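Local coordinates for beta sliding clamp (PDB 2AWA), which probably forms a ring-shaped head-to-tail homodimer around DNA that tethers polymerases and other replication proteins and makes synthesis processive, at residues I158-F163 and E378-L383; K351-E356 and L371-T376; E288-L293 and A313-P318; P343-D348 and Q382-V387; K20-Q25 and E75-L80. All coordinates share one frame; numbering follows the deposited sequence.

How the contacts relate
Contacts 1 to 4 cluster toward one end of the chain, while contact 5, the first along the sequence, lies on the other side of the chain's centre, about 38 Å from contact 1 between centres. Contacts 1 and 4 share Gln-382 and Leu-383 on strand 379-384, and contact 2 uses the neighbouring strand 369-373. Contact 3 closes before contacts 4 and 2 open, and the segments of contact 2 fall within the span of contact 4. Contact 3 lies about 15 Å from contact 4 between centres, where helices 280-294 and 343-351 touch. Contact 1 thus joins the central region to the C-terminal one, contacts 2 to 4 lie within the latter, and contact 5 belongs to the N-terminal region of this three-domain half-ring.

Contact 1: residues I158-F163 and E378-L383; sequences INETAF and EDFMQL
One face of the Phe-380 ring carries the aliphatic part of Glu-160: CG of Glu-160 stands 3.6 Å above the ring plane, offset toward the rim, in a CH-pi contact. The carboxylate of Glu-160 continues over that ring with its plane only 22° from it, so an extended acid chain lies almost flat on the aromatic surface. In the second flat pair, OE1 of Gln-382 meets the edge of the Phe-163 ring in its plane, 3.4 Å from CZ. Ring and amide planes stand 73° apart, and the partly negative oxygen meets the slightly positive C-H rim, not the electron-rich face. NE2 of the same amide bonds to the carbonyl of Ser-349.

These pairs join helix 151-161 and the residues just after it, in the central domain, to strand 379-384, in the C-terminal domain. That strand runs beside strand 196-203 in one continuous antiparallel sheet spanning both domains, the construction by which sliding rings carry an unbroken outer sheet across a domain boundary.

A chi1 of 176° swings the Phe-380 ring away from its own backbone N and out across the gap, where its CE1 comes 3.5 Å from the carbonyl O of Glu-160; that oxygen is also hydrogen-bonded by the hydroxyl of Ser-198. Beyond the ring, OE2 of Glu-160 and OE2 of Glu-378 approach to 2.9 Å, two acceptors with like charge. Lys-200 forms a salt bridge to OE1 of Glu-160, and long, weak ion pairs link Glu-378 to Lys-200 and Lys-156, so the lysines probably offset the repulsion.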
# COMPACT_ATOMS: atom_id res chain seq x y z
N ILE B 158 24.11 -8.28 -1.25
CA ILE B 158 23.32 -7.31 -0.53
C ILE B 158 22.17 -7.98 0.17
O ILE B 158 22.00 -7.77 1.35
CB ILE B 158 22.86 -6.17 -1.44
CG1 ILE B 158 24.07 -5.34 -1.89
CG2 ILE B 158 21.92 -5.26 -0.70
CD1 ILE B 158 23.82 -4.45 -3.10
N ASN B 159 21.41 -8.83 -0.51
CA ASN B 159 20.28 -9.50 0.15
C ASN B 159 20.70 -10.49 1.23
O ASN B 159 19.94 -10.73 2.20
CB ASN B 159 19.39 -10.21 -0.87
CG ASN B 159 18.42 -9.28 -1.51
OD1 ASN B 159 17.81 -8.45 -0.83
ND2 ASN B 159 18.29 -9.39 -2.83
N GLU B 160 21.89 -11.06 1.07
CA GLU B 160 22.41 -11.95 2.09
C GLU B 160 23.04 -11.26 3.33
O GLU B 160 23.18 -11.90 4.35
CB GLU B 160 23.37 -12.93 1.47
CG GLU B 160 22.64 -14.00 0.67
CD GLU B 160 23.57 -14.86 -0.19
OE1 GLU B 160 24.75 -14.46 -0.40
OE2 GLU B 160 23.09 -15.94 -0.64
N THR B 161 23.34 -9.96 3.28
CA THR B 161 24.08 -9.34 4.41
C THR B 161 23.52 -8.03 5.01
O THR B 161 23.55 -7.86 6.22
CB THR B 161 25.58 -9.13 4.04
OG1 THR B 161 25.67 -8.21 2.96
CG2 THR B 161 26.19 -10.42 3.60
N ALA B 162 23.03 -7.12 4.18
CA ALA B 162 22.63 -5.78 4.66
C ALA B 162 21.56 -5.74 5.78
O ALA B 162 21.51 -4.82 6.57
CB ALA B 162 22.18 -4.95 3.49
N PHE B 163 20.70 -6.74 5.85
CA PHE B 163 19.69 -6.76 6.91
C PHE B 163 20.31 -6.96 8.33
O PHE B 163 19.69 -6.64 9.35
CB PHE B 163 18.66 -7.85 6.60
CG PHE B 163 19.19 -9.19 6.81
CD1 PHE B 163 19.19 -9.75 8.08
CD2 PHE B 163 19.82 -9.86 5.79
CE1 PHE B 163 19.74 -10.98 8.31
CE2 PHE B 163 20.38 -11.08 6.00
CZ PHE B 163 20.34 -11.65 7.25
N GLU B 378 28.01 -22.98 -1.26
CA GLU B 378 28.02 -21.58 -0.82
C GLU B 378 28.65 -21.33 0.54
O GLU B 378 28.33 -22.02 1.51
CB GLU B 378 26.58 -21.06 -0.80
CG GLU B 378 26.49 -19.56 -0.85
CD GLU B 378 25.07 -19.08 -1.04
OE1 GLU B 378 24.14 -19.80 -0.63
OE2 GLU B 378 24.90 -17.97 -1.61
N ASP B 379 29.54 -20.34 0.62
CA ASP B 379 30.20 -19.96 1.88
C ASP B 379 29.42 -18.81 2.54
O ASP B 379 29.88 -17.66 2.65
CB ASP B 379 31.66 -19.58 1.63
CG ASP B 379 32.48 -19.56 2.91
OD1 ASP B 379 31.89 -19.36 4.00
OD2 ASP B 379 33.71 -19.73 2.82
N PHE B 380 28.21 -19.15 2.97
CA PHE B 380 27.25 -18.19 3.48
C PHE B 380 26.90 -18.64 4.88
O PHE B 380 26.32 -19.70 5.07
CB PHE B 380 26.02 -18.11 2.56
CG PHE B 380 24.92 -17.21 3.08
CD1 PHE B 380 25.21 -16.07 3.83
CD2 PHE B 380 23.58 -17.50 2.79
CE1 PHE B 380 24.20 -15.27 4.31
CE2 PHE B 380 22.57 -16.69 3.25
CZ PHE B 380 22.87 -15.57 4.02
N MSE B 381 27.27 -17.80 5.85
CA MSE B 381 27.35 -18.12 7.26
C MSE B 381 26.64 -17.03 8.09
O MSE B 381 26.84 -15.85 7.87
CB MSE B 381 28.85 -18.15 7.61
CG MSE B 381 29.22 -17.88 9.08
SE MSE B 381 28.80 -19.42 10.16
CE MSE B 381 30.17 -20.76 9.41
N GLN B 382 25.80 -17.42 9.04
CA GLN B 382 25.14 -16.46 9.90
C GLN B 382 25.25 -16.89 11.35
O GLN B 382 25.44 -18.06 11.63
CB GLN B 382 23.67 -16.30 9.53
CG GLN B 382 23.47 -15.80 8.13
CD GLN B 382 22.02 -15.72 7.75
OE1 GLN B 382 21.31 -14.82 8.17
NE2 GLN B 382 21.57 -16.66 6.93
N LEU B 383 25.10 -15.90 12.24
CA LEU B 383 25.20 -16.07 13.69
C LEU B 383 24.07 -15.32 14.38
O LEU B 383 23.72 -14.23 13.98
CB LEU B 383 26.49 -15.45 14.22
CG LEU B 383 27.79 -16.19 14.17
CD1 LEU B 383 28.87 -15.30 14.72
CD2 LEU B 383 27.70 -17.46 14.97

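Contact 2: residues K351-E356 and L371-T376; sequences KALNSE and LVPADT
The hydroxyl OG of Ser-355 lies against the ring of Pro-373, 3.3 Å from its CB, while its hydrogen bond goes to the backbone carbonyl of Lys-357, two residues further on. Its first torsion of 66° places OG between the backbone N and carbonyl carbon of Ser-355, from where it can serve both the proline surface and that carbonyl. A serine fits well here: it is small enough to let the two backbones approach, with CA of Ser-355 5.9 Å from CA of Pro-373, and it satisfies its own polar end locally.

The apolar half of the contact belongs to Leu-353. CD2 of this leucine meets CD of Pro-373 at 3.9 Å, the two side chains meeting at a slant, and no hydrogen bond spans the segments. Proline is a reasonable residue at this end of the strand. Having no N-H, it offers CD to the carbonyl of Phe-380, 3.3 Å from that O, and presents a stiff apolar ring to the loop.

The loop 351-356 carries the chain from helix 343-351 into strand 357-362, crossing over the end of strand 369-373. Backbone bonds tie Val-372 to Thr-359 and Ala-374 to Lys-357 on one flank, and Leu-371 to Gln-382 on the other. Leu-353 meanwhile packs also on Val-358 and Phe-380, so it lies over three adjacent strands of the sheet.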
# COMPACT_ATOMS: atom_id res chain seq x y z
N LYS B 351 14.76 -15.93 5.64
CA LYS B 351 14.42 -15.17 4.43
C LYS B 351 15.65 -14.89 3.58
O LYS B 351 15.54 -14.70 2.39
CB LYS B 351 13.75 -13.83 4.78
CG LYS B 351 12.28 -13.95 5.24
CD LYS B 351 11.62 -12.57 5.43
CE LYS B 351 10.10 -12.56 5.07
NZ LYS B 351 9.19 -13.13 6.14
N ALA B 352 16.83 -14.87 4.19
CA ALA B 352 18.05 -14.60 3.42
C ALA B 352 18.54 -15.81 2.64
O ALA B 352 19.36 -15.65 1.75
CB ALA B 352 19.15 -14.09 4.33
N LEU B 353 18.07 -17.01 2.96
CA LEU B 353 18.56 -18.21 2.30
C LEU B 353 17.82 -18.44 0.99
O LEU B 353 16.63 -18.11 0.88
CB LEU B 353 18.41 -19.43 3.19
CG LEU B 353 19.07 -19.33 4.57
CD1 LEU B 353 18.44 -20.35 5.50
CD2 LEU B 353 20.56 -19.51 4.47
N ASN B 354 18.53 -18.99 -0.00
CA ASN B 354 17.91 -19.45 -1.24
C ASN B 354 17.75 -20.98 -1.30
O ASN B 354 17.32 -21.51 -2.31
CB ASN B 354 18.72 -18.95 -2.45
CG ASN B 354 18.78 -17.41 -2.53
OD1 ASN B 354 17.75 -16.73 -2.43
ND2 ASN B 354 19.99 -16.85 -2.73
N SER B 355 18.06 -21.68 -0.21
CA SER B 355 18.04 -23.15 -0.20
C SER B 355 16.80 -23.74 0.44
O SER B 355 16.15 -23.12 1.27
CB SER B 355 19.27 -23.68 0.53
OG SER B 355 19.25 -23.34 1.89
N GLU B 356 16.50 -24.98 0.05
CA GLU B 356 15.37 -25.71 0.60
C GLU B 356 15.55 -25.99 2.09
O GLU B 356 14.58 -26.00 2.83
CB GLU B 356 15.19 -27.04 -0.15
CG GLU B 356 13.91 -27.78 0.24
CD GLU B 356 13.74 -29.13 -0.46
OE1 GLU B 356 14.25 -29.31 -1.59
OE2 GLU B 356 13.08 -30.01 0.13
N LEU B 371 23.90 -20.61 11.45
CA LEU B 371 22.98 -21.15 10.44
C LEU B 371 23.63 -21.08 9.07
O LEU B 371 24.06 -20.01 8.66
CB LEU B 371 21.70 -20.35 10.34
CG LEU B 371 20.79 -20.05 11.50
CD1 LEU B 371 21.32 -18.88 12.34
CD2 LEU B 371 19.44 -19.72 10.93
N VAL B 372 23.61 -22.20 8.35
CA VAL B 372 24.10 -22.28 6.96
C VAL B 372 23.06 -22.95 6.08
O VAL B 372 22.24 -23.73 6.56
CB VAL B 372 25.43 -23.09 6.83
CG1 VAL B 372 26.52 -22.49 7.70
CG2 VAL B 372 25.21 -24.54 7.20
N PRO B 373 23.08 -22.65 4.78
CA PRO B 373 22.27 -23.45 3.87
C PRO B 373 22.83 -24.86 3.79
O PRO B 373 24.04 -25.05 3.68
CB PRO B 373 22.38 -22.72 2.53
CG PRO B 373 23.55 -21.84 2.64
CD PRO B 373 23.81 -21.58 4.09
N ALA B 374 21.92 -25.83 3.86
CA ALA B 374 22.30 -27.24 3.86
C ALA B 374 22.51 -27.75 2.44
O ALA B 374 21.79 -27.37 1.50
CB ALA B 374 21.24 -28.07 4.56
N ASP B 375 23.51 -28.63 2.31
CA ASP B 375 23.83 -29.31 1.05
C ASP B 375 24.18 -28.33 -0.08
O ASP B 375 23.54 -28.33 -1.13
CB ASP B 375 22.67 -30.25 0.65
N THR B 376 25.20 -27.50 0.13
CA THR B 376 25.55 -26.45 -0.83
C THR B 376 27.03 -26.04 -0.80
O THR B 376 27.68 -26.10 0.26
CB THR B 376 24.68 -25.20 -0.60
OG1 THR B 376 24.88 -24.26 -1.66
CG2 THR B 376 25.04 -24.54 0.72

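Contact 3: residues E288-L293 and A313-P318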
# COMPACT_ATOMS: atom_id res chain seq x y z
N GLU B 288 7.20 -17.36 12.71
CA GLU B 288 6.24 -16.27 12.54
C GLU B 288 5.02 -16.43 13.41
O GLU B 288 4.45 -15.44 13.88
CB GLU B 288 5.83 -16.17 11.08
CG GLU B 288 7.04 -15.95 10.18
CD GLU B 288 6.77 -15.15 8.94
OE1 GLU B 288 6.15 -14.07 9.06
OE2 GLU B 288 7.25 -15.58 7.86
N ARG B 289 4.61 -17.68 13.61
CA ARG B 289 3.55 -18.00 14.54
C ARG B 289 4.02 -17.69 15.96
O ARG B 289 3.36 -16.97 16.71
CB ARG B 289 3.13 -19.49 14.41
CG ARG B 289 1.95 -19.74 13.46
CD ARG B 289 1.44 -21.20 13.49
NE ARG B 289 2.49 -22.16 13.11
CZ ARG B 289 2.75 -22.56 11.87
NH1 ARG B 289 2.07 -22.11 10.85
NH2 ARG B 289 3.73 -23.42 11.66
N ALA B 290 5.16 -18.25 16.31
CA ALA B 290 5.83 -17.90 17.56
C ALA B 290 5.88 -16.39 17.77
O ALA B 290 5.59 -15.90 18.85
CB ALA B 290 7.23 -18.47 17.56
N ARG B 291 6.22 -15.64 16.73
CA ARG B 291 6.39 -14.19 16.87
C ARG B 291 5.08 -13.43 17.15
O ARG B 291 5.07 -12.41 17.85
CB ARG B 291 7.11 -13.62 15.65
CG ARG B 291 7.35 -12.12 15.76
CD ARG B 291 8.34 -11.61 14.71
NE ARG B 291 7.78 -11.69 13.37
CZ ARG B 291 8.43 -11.32 12.28
NH1 ARG B 291 9.67 -10.84 12.35
NH2 ARG B 291 7.83 -11.44 11.10
N LEU B 292 3.97 -13.91 16.61
CA LEU B 292 2.68 -13.28 16.90
C LEU B 292 2.46 -13.13 18.39
O LEU B 292 1.91 -12.12 18.82
CB LEU B 292 1.51 -14.09 16.34
CG LEU B 292 1.37 -13.96 14.84
CD1 LEU B 292 0.35 -14.93 14.34
CD2 LEU B 292 1.02 -12.54 14.49
N LEU B 293 2.87 -14.13 19.16
CA LEU B 293 2.64 -14.05 20.59
C LEU B 293 3.79 -13.45 21.35
O LEU B 293 3.57 -12.79 22.36
CB LEU B 293 2.26 -15.41 21.17
CG LEU B 293 0.78 -15.71 20.92
CD1 LEU B 293 0.62 -16.55 19.67
CD2 LEU B 293 0.16 -16.37 22.11
N ALA B 313 8.70 -25.51 19.88
CA ALA B 313 8.73 -24.07 20.15
C ALA B 313 7.67 -23.68 21.16
O ALA B 313 6.50 -24.14 21.09
CB ALA B 313 8.53 -23.29 18.87
N HIS B 314 8.07 -22.80 22.08
CA HIS B 314 7.21 -22.34 23.16
C HIS B 314 7.33 -20.84 23.39
O HIS B 314 8.43 -20.29 23.49
CB HIS B 314 7.53 -23.08 24.44
CG HIS B 314 7.65 -24.56 24.26
ND1 HIS B 314 6.66 -25.44 24.63
CD2 HIS B 314 8.65 -25.32 23.74
CE1 HIS B 314 7.04 -26.67 24.35
NE2 HIS B 314 8.24 -26.63 23.81
N VAL B 315 6.17 -20.20 23.47
CA VAL B 315 6.06 -18.80 23.82
C VAL B 315 4.99 -18.71 24.88
O VAL B 315 3.93 -19.30 24.74
CB VAL B 315 5.62 -17.93 22.61
CG1 VAL B 315 5.44 -16.47 23.04
CG2 VAL B 315 6.64 -18.05 21.44
N HIS B 316 5.28 -17.97 25.94
CA HIS B 316 4.27 -17.66 26.92
C HIS B 316 4.14 -16.18 27.09
O HIS B 316 5.00 -15.55 27.67
CB HIS B 316 4.60 -18.28 28.27
CG HIS B 316 3.54 -18.04 29.28
ND1 HIS B 316 3.53 -16.94 30.11
CD2 HIS B 316 2.43 -18.75 29.59
CE1 HIS B 316 2.47 -16.99 30.90
NE2 HIS B 316 1.80 -18.08 30.61
N SER B 317 3.03 -15.62 26.61
CA SER B 317 2.75 -14.20 26.77
C SER B 317 1.61 -14.01 27.76
O SER B 317 0.45 -14.12 27.40
CB SER B 317 2.42 -13.60 25.41
OG SER B 317 2.25 -12.22 25.55
N PRO B 318 1.93 -13.69 29.01
CA PRO B 318 0.86 -13.69 29.99
C PRO B 318 -0.17 -12.63 29.64
O PRO B 318 0.18 -11.59 29.05
CB PRO B 318 1.55 -13.36 31.32
CG PRO B 318 3.01 -13.44 31.06
CD PRO B 318 3.22 -13.28 29.59
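Val-315 is the wedge of the strand, its two methyls divided between Ala-290 and Leu-293, one turn apart on helix 280-294. CG2 packs on Ala-290, 3.9 Å from that residue's CB, and CG1 on Leu-293, 3.8 Å from its CB. At chi1 177° CG1 lies opposite the backbone N, so that both branches face the helix, and a beta-branched residue is apt because it also suits an extended backbone. Alanine at 290 leaves room for this: CA of Ala-290 comes within 6.3 Å of CA of Val-315.

Two residues on, Ser-317 turns to the same side and sets its CB 3.4 Å from the carbonyl O of Leu-293. Its OG lies close by, but no hydrogen bond forms across the segments. A small side chain serves where helix backbone and strand come near.

The axes of the two short segments run nearly parallel, 14° apart, at 8.3 Å, so in this region the helix runs alongside the strand. The helix also reaches the subunit interface of the ring: Arg-289 bonds to the carbonyl of Ser-100 of the second subunit, and Leu-293 packs on Ile-125 of that subunit. Within the chain, strands 302-307 and 321-327, the neighbours of strand 310-317, add Val-302 and Val-323 to the apolar layer.

Contact 4: residues P343-D348 and Q382-V387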
# COMPACT_ATOMS: atom_id res chain seq x y z
N PRO B 343 12.86 -14.28 17.72
CA PRO B 343 12.46 -14.99 16.52
C PRO B 343 12.60 -14.15 15.24
O PRO B 343 12.69 -14.73 14.15
CB PRO B 343 10.99 -15.34 16.79
CG PRO B 343 10.52 -14.28 17.73
CD PRO B 343 11.71 -14.00 18.61
N THR B 344 12.64 -12.83 15.36
CA THR B 344 12.75 -11.97 14.18
C THR B 344 14.10 -12.23 13.52
O THR B 344 14.17 -12.31 12.30
CB THR B 344 12.58 -10.48 14.52
OG1 THR B 344 11.26 -10.25 15.05
CG2 THR B 344 12.76 -9.62 13.32
N TYR B 345 15.15 -12.41 14.33
CA TYR B 345 16.48 -12.68 13.80
C TYR B 345 16.55 -13.99 13.01
O TYR B 345 17.21 -14.05 11.97
CB TYR B 345 17.52 -12.77 14.93
CG TYR B 345 17.77 -11.50 15.72
CD1 TYR B 345 17.56 -10.24 15.17
CD2 TYR B 345 18.24 -11.57 17.04
CE1 TYR B 345 17.77 -9.09 15.91
CE2 TYR B 345 18.47 -10.43 17.79
CZ TYR B 345 18.22 -9.18 17.22
OH TYR B 345 18.46 -8.03 17.94
N LEU B 346 15.93 -15.03 13.55
CA LEU B 346 15.88 -16.32 12.88
C LEU B 346 15.13 -16.16 11.55
O LEU B 346 15.60 -16.62 10.52
CB LEU B 346 15.16 -17.37 13.76
CG LEU B 346 15.08 -18.79 13.18
CD1 LEU B 346 16.39 -19.20 12.52
CD2 LEU B 346 14.68 -19.80 14.23
N ILE B 347 13.97 -15.51 11.59
CA ILE B 347 13.20 -15.24 10.38
C ILE B 347 14.02 -14.49 9.32
O ILE B 347 13.97 -14.83 8.15
CB ILE B 347 11.91 -14.46 10.71
CG1 ILE B 347 10.92 -15.35 11.47
CG2 ILE B 347 11.25 -13.95 9.46
CD1 ILE B 347 9.90 -14.58 12.31
N ASP B 348 14.74 -13.45 9.73
CA ASP B 348 15.54 -12.64 8.83
C ASP B 348 16.55 -13.56 8.15
O ASP B 348 16.66 -13.56 6.92
CB ASP B 348 16.30 -11.53 9.56
CG ASP B 348 15.40 -10.37 10.00
OD1 ASP B 348 14.27 -10.24 9.47
OD2 ASP B 348 15.83 -9.57 10.86
N GLN B 382 25.80 -17.42 9.04
CA GLN B 382 25.14 -16.46 9.90
C GLN B 382 25.25 -16.89 11.35
O GLN B 382 25.44 -18.06 11.63
CB GLN B 382 23.67 -16.30 9.53
CG GLN B 382 23.47 -15.80 8.13
CD GLN B 382 22.02 -15.72 7.75
OE1 GLN B 382 21.31 -14.82 8.17
NE2 GLN B 382 21.57 -16.66 6.93
N LEU B 383 25.10 -15.90 12.24
CA LEU B 383 25.20 -16.07 13.69
C LEU B 383 24.07 -15.32 14.38
O LEU B 383 23.72 -14.23 13.98
CB LEU B 383 26.49 -15.45 14.22
CG LEU B 383 27.79 -16.19 14.17
CD1 LEU B 383 28.87 -15.30 14.72
CD2 LEU B 383 27.70 -17.46 14.97
N ILE B 384 23.57 -15.91 15.46
CA ILE B 384 22.53 -15.32 16.27
C ILE B 384 22.85 -15.55 17.73
O ILE B 384 23.08 -16.69 18.16
CB ILE B 384 21.16 -15.94 15.96
CG1 ILE B 384 20.73 -15.57 14.55
CG2 ILE B 384 20.14 -15.44 16.95
CD1 ILE B 384 19.48 -16.27 14.10
N THR B 385 22.84 -14.47 18.49
CA THR B 385 23.15 -14.53 19.90
C THR B 385 21.86 -14.82 20.60
O THR B 385 20.88 -14.15 20.35
CB THR B 385 23.72 -13.21 20.41
OG1 THR B 385 24.89 -12.87 19.64
CG2 THR B 385 24.11 -13.35 21.87
N PRO B 386 21.83 -15.86 21.44
CA PRO B 386 20.64 -16.16 22.20
C PRO B 386 20.50 -15.25 23.41
O PRO B 386 21.39 -14.45 23.71
CB PRO B 386 20.86 -17.60 22.64
CG PRO B 386 22.30 -17.71 22.79
CD PRO B 386 22.90 -16.83 21.73
N VAL B 387 19.38 -15.41 24.09
CA VAL B 387 19.02 -14.64 25.24
C VAL B 387 19.03 -15.52 26.49
O VAL B 387 18.37 -16.57 26.53
CB VAL B 387 17.59 -14.09 25.07
CG1 VAL B 387 17.02 -13.57 26.39
CG2 VAL B 387 17.61 -13.02 24.01
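Apolar packing carries this contact, and nearly all of it passes through Ile-384. Its terminal methyl CD1 enters between Tyr-345 and Leu-346, 4.1 Å from CB of Tyr-345 and 4.5 Å from CB of Leu-346. CG1 of Ile-384 stands anti to its carbonyl carbon (chi1 -68°), and the rest of that branch runs out straight, which carries CD1 to the helix. The other branch, CG2, approaches the Tyr-345 ring at a slant. Isoleucine suits this strand position: its longer branch puts CD1 against both Tyr-345 and Leu-346, and its short branch puts CG2 beside the Tyr-345 ring.

Backbone atoms form a second kind of contact, still without hydrogen bonds. CD1 of Ile-384 lies 3.8 Å from the carbonyl O of Tyr-345 and equally 3.8 Å from N of Leu-346, so the methyl rests on the peptide link between the two residues. CB of Tyr-345 points toward the strand, while that of Leu-346 points away, leaving its side chain to pack on Leu-371 and Met-287.

Polar groups look elsewhere. The carbonyl of Tyr-345 accepts from the hydroxyl of Ser-349 within the helix; Asp-348 forms a salt bridge with Arg-196, and Thr-385 OG1 bonds to the carbonyl of His-195. The last two bonds tie the C-terminal domain to the start of strand 196-203 of the central one, Arg-196 in the strand and His-195 just before it.

With no hydrogen bond across it, the interface between helix and strand end therefore rests on shape and apolar contact, and these polar groups find their partners outside it.

Contact 5: residues K20-Q25 and E75-L80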
# COMPACT_ATOMS: atom_id res chain seq x y z
N LYS B 20 8.08 10.40 -23.64
CA LYS B 20 7.63 10.58 -22.25
C LYS B 20 8.04 9.43 -21.33
O LYS B 20 8.55 9.67 -20.24
CB LYS B 20 6.12 10.82 -22.15
CG LYS B 20 5.61 11.00 -20.68
CD LYS B 20 4.09 10.98 -20.57
CE LYS B 20 3.55 9.57 -20.58
NZ LYS B 20 2.09 9.53 -20.85
N ASN B 21 7.83 8.19 -21.76
CA ASN B 21 8.14 7.04 -20.89
C ASN B 21 9.63 6.82 -20.59
O ASN B 21 9.98 6.56 -19.45
CB ASN B 21 7.51 5.77 -21.41
CG ASN B 21 6.00 5.80 -21.30
OD1 ASN B 21 5.43 6.65 -20.59
ND2 ASN B 21 5.35 4.88 -22.01
N LEU B 22 10.51 6.91 -21.58
CA LEU B 22 11.93 6.73 -21.30
C LEU B 22 12.43 7.86 -20.40
O LEU B 22 13.26 7.62 -19.51
CB LEU B 22 12.76 6.63 -22.57
CG LEU B 22 14.19 6.13 -22.29
CD1 LEU B 22 14.63 5.11 -23.32
CD2 LEU B 22 15.18 7.28 -22.21
N PHE B 23 11.90 9.07 -20.61
CA PHE B 23 12.23 10.22 -19.77
C PHE B 23 11.78 9.92 -18.36
O PHE B 23 12.57 9.99 -17.43
CB PHE B 23 11.54 11.48 -20.30
CG PHE B 23 11.99 12.78 -19.65
CD1 PHE B 23 13.32 13.03 -19.38
CD2 PHE B 23 11.08 13.80 -19.42
CE1 PHE B 23 13.71 14.24 -18.81
CE2 PHE B 23 11.47 15.00 -18.87
CZ PHE B 23 12.79 15.21 -18.56
N LEU B 24 10.51 9.54 -18.22
CA LEU B 24 9.92 9.29 -16.91
C LEU B 24 10.67 8.21 -16.14
O LEU B 24 10.77 8.27 -14.91
CB LEU B 24 8.45 8.88 -17.04
CG LEU B 24 7.64 8.85 -15.75
CD1 LEU B 24 7.60 10.22 -15.06
CD2 LEU B 24 6.23 8.39 -16.04
N GLN B 25 11.20 7.22 -16.85
CA GLN B 25 11.93 6.15 -16.20
C GLN B 25 13.22 6.69 -15.63
O GLN B 25 13.51 6.50 -14.47
CB GLN B 25 12.22 5.00 -17.17
CG GLN B 25 12.76 3.78 -16.45
CD GLN B 25 13.40 2.78 -17.36
OE1 GLN B 25 13.09 2.71 -18.55
NE2 GLN B 25 14.30 1.98 -16.81
N GLU B 75 18.18 5.33 -29.60
CA GLU B 75 17.03 5.18 -30.49
C GLU B 75 15.68 5.24 -29.76
O GLU B 75 14.73 5.84 -30.26
CB GLU B 75 17.17 3.87 -31.28
CG GLU B 75 16.05 3.60 -32.27
CD GLU B 75 16.43 2.59 -33.34
OE1 GLU B 75 17.53 2.73 -33.93
OE2 GLU B 75 15.64 1.65 -33.60
N ASP B 76 15.61 4.64 -28.57
CA ASP B 76 14.36 4.57 -27.80
C ASP B 76 13.94 5.90 -27.18
O ASP B 76 12.75 6.11 -26.88
CB ASP B 76 14.47 3.52 -26.69
CG ASP B 76 14.66 2.10 -27.23
OD1 ASP B 76 14.58 1.90 -28.47
OD2 ASP B 76 14.90 1.19 -26.41
N ALA B 77 14.91 6.79 -26.97
CA ALA B 77 14.64 8.08 -26.35
C ALA B 77 13.85 9.01 -27.27
O ALA B 77 13.11 9.85 -26.79
CB ALA B 77 15.92 8.76 -25.92
N GLY B 78 14.00 8.86 -28.58
CA GLY B 78 13.49 9.87 -29.50
C GLY B 78 13.85 11.28 -29.01
O GLY B 78 12.98 12.13 -28.85
N LEU B 79 15.15 11.49 -28.77
CA LEU B 79 15.63 12.71 -28.13
C LEU B 79 16.16 13.66 -29.18
O LEU B 79 17.14 13.35 -29.85
CB LEU B 79 16.74 12.37 -27.14
CG LEU B 79 17.48 13.53 -26.46
CD1 LEU B 79 16.52 14.53 -25.78
CD2 LEU B 79 18.46 12.97 -25.44
N LEU B 80 15.48 14.80 -29.33
CA LEU B 80 15.91 15.86 -30.25
C LEU B 80 16.25 17.13 -29.45
O LEU B 80 15.39 17.71 -28.80
CB LEU B 80 14.85 16.12 -31.33
CG LEU B 80 15.37 16.68 -32.67
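Leu-22, in the first turn of helix 20-31, is the residue that bridges to the chain at 75-80. The chi1 of -167° turns its fork away from its own N, and the two methyls then take different partners. CD1 meets CB of Asp-76 at 3.7 Å, the two side chains crossing at about a right angle, and it also sits 4.0 Å from the backbone N of Ala-77. CD2 faces the methyl of Ala-77, 4.1 Å from its CB. The forked leucine can thus grip two successive residues, while alanine keeps the approach close, with CA of Leu-22 and CA of Ala-77 5.9 Å apart. Of the Asp-76 side chain it is CB that makes the contact, and the residue is exposed, a natural place for a charge.

Further along, Phe-23 turns to Ile-18, Ile-70 and Leu-106 in the sheets, and Leu-24 packs on Ile-95 and Val-98 of helix 91-100. Successive helix residues thus serve separate neighbours, as the turn of about 100° per residue requires.

The 75-80 chain leads from strand 64-71 into strand 80-83, and Gly-78 takes a left-handed backbone conformation in it. Ala-77 bonds by its backbone to Asn-19, and the Asn-19 side chain in turn bonds to N of Leu-22. This places the linking chain beside the junction between strand 15-19 and helix 20-31, with Ile-70 of strand 64-71 touching both Leu-22 and Ala-77.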